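Side-chain contact in aspartate aminotransferase, mitochondrial (Trypanosoma brucei brucei, PDB 4W5K), which binds pyridoxal 5'-phosphate as a homodimer and probably transfers the amino group of aspartate to 2-oxoglutarate: residues A[53-58]-A[293-298]. The protein carries 1 engineered substitution. Sequence-based numbering, arbitrary orientation.
Sequences QATLGT and VSSILK
Near the C-terminal end of helix 287-297, the hydroxyl of Ser-295 takes a hydrogen bond from the backbone N-H of Thr-55, which lies in the loop between helices 49-52 and 69-80, forming a small, partly buried loop-on-helix contact. Residues 54-57 of this loop are extended. Thr-55 N donates to Ser-295 OG at 3.0 Å, and with an N-H...O angle of 167° the bond is nearly straight. Ser-295 points its side chain toward the loop, and with OG anti to the backbone N (chi1 172°) the hydroxyl reaches outward from the helix to meet the amide. Ordinary van der Waals contacts flank the bond: Ser-295 OG lies 3.7 Å from Ala-54 CA, and Ser-295 CB 3.7 Å from Thr-55 O. The loop therefore meets this serine mainly through its main chain, and the threonine side chain adds little beyond its CB, 3.9 Å from Ser-295 OG. Beside the polar bond, Ala-54 CB meets Ile-296 CG1 at 4.2 Å, a light apolar touch from the next residue of the helix. This is structural packing that joins the loop to helix 287-297, away from the cofactor and malate sites. Ala-54 and Leu-56 also pack on Val-292, one turn before Ile-296, while Gln-53 and Ser-295 both touch Leu-302 of helix 300-331. Val-293 and Ser-294 of the helix pack on Phe-71 of helix 69-80. Lys-298 forms a salt bridge with Glu-74 of helix 69-80.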
# COMPACT_ATOMS: atom_id res chain seq x y z
N GLN A 53 11.33 15.34 -14.63
CA GLN A 53 11.66 16.68 -14.16
C GLN A 53 11.02 17.05 -12.82
O GLN A 53 11.30 18.13 -12.29
CB GLN A 53 11.27 17.73 -15.21
CG GLN A 53 11.97 17.57 -16.55
CD GLN A 53 11.47 18.57 -17.59
OE1 GLN A 53 11.05 19.68 -17.25
NE2 GLN A 53 11.52 18.17 -18.85
N ALA A 54 10.15 16.18 -12.30
CA ALA A 54 9.49 16.42 -11.02
C ALA A 54 10.53 16.47 -9.91
O ALA A 54 11.56 15.80 -9.98
CB ALA A 54 8.45 15.33 -10.73
N THR A 55 10.24 17.28 -8.90
CA THR A 55 11.12 17.39 -7.73
C THR A 55 10.66 16.48 -6.58
O THR A 55 9.51 16.56 -6.16
CB THR A 55 11.18 18.84 -7.23
OG1 THR A 55 11.79 19.67 -8.22
CG2 THR A 55 12.01 18.91 -5.93
N LEU A 56 11.54 15.60 -6.09
CA LEU A 56 11.15 14.73 -4.98
C LEU A 56 11.42 15.42 -3.65
O LEU A 56 12.25 16.32 -3.59
CB LEU A 56 11.90 13.40 -5.03
CG LEU A 56 11.93 12.70 -6.39
CD1 LEU A 56 12.68 11.40 -6.27
CD2 LEU A 56 10.49 12.46 -6.84
N GLY A 57 10.73 14.98 -2.60
CA GLY A 57 11.09 15.40 -1.24
C GLY A 57 12.45 14.86 -0.84
O GLY A 57 13.00 13.99 -1.51
N THR A 58 12.98 15.36 0.28
CA THR A 58 14.33 15.03 0.72
C THR A 58 14.33 14.16 1.98
O THR A 58 15.38 13.72 2.43
CB THR A 58 15.13 16.29 1.04
OG1 THR A 58 14.46 17.00 2.09
CG2 THR A 58 15.26 17.18 -0.20
N VAL A 293 3.35 13.77 -8.36
CA VAL A 293 2.10 14.36 -8.85
C VAL A 293 1.95 15.77 -8.25
O VAL A 293 1.62 16.71 -8.95
CB VAL A 293 0.91 13.46 -8.52
CG1 VAL A 293 -0.42 14.18 -8.77
CG2 VAL A 293 0.97 12.20 -9.39
N SER A 294 2.28 15.91 -6.96
CA SER A 294 2.16 17.22 -6.32
C SER A 294 3.10 18.25 -6.96
O SER A 294 2.73 19.42 -7.19
CB SER A 294 2.41 17.08 -4.81
OG SER A 294 2.39 18.35 -4.18
N SER A 295 4.32 17.81 -7.26
CA SER A 295 5.33 18.66 -7.88
C SER A 295 4.88 19.12 -9.26
O SER A 295 5.04 20.29 -9.62
CB SER A 295 6.64 17.90 -7.98
OG SER A 295 7.59 18.62 -8.75
N ILE A 296 4.33 18.20 -10.03
CA ILE A 296 3.92 18.54 -11.39
C ILE A 296 2.74 19.48 -11.36
O ILE A 296 2.75 20.49 -12.05
CB ILE A 296 3.60 17.29 -12.21
CG1 ILE A 296 4.89 16.52 -12.53
CG2 ILE A 296 2.87 17.67 -13.49
CD1 ILE A 296 4.67 15.10 -13.09
N LEU A 297 1.73 19.18 -10.55
CA LEU A 297 0.48 19.94 -10.60
C LEU A 297 0.63 21.34 -9.99
O LEU A 297 -0.14 22.25 -10.33
CB LEU A 297 -0.64 19.18 -9.92
CG LEU A 297 -1.10 17.93 -10.68
CD1 LEU A 297 -2.14 17.15 -9.87
CD2 LEU A 297 -1.60 18.29 -12.12
N LYS A 298 1.62 21.53 -9.14
CA LYS A 298 1.86 22.88 -8.59
C LYS A 298 2.80 23.74 -9.45
O LYS A 298 3.05 24.91 -9.13
CB LYS A 298 2.41 22.78 -7.16
CG LYS A 298 1.33 22.32 -6.17
CD LYS A 298 1.86 22.10 -4.77
CE LYS A 298 1.00 22.84 -3.74
NZ LYS A 298 -0.43 22.39 -3.72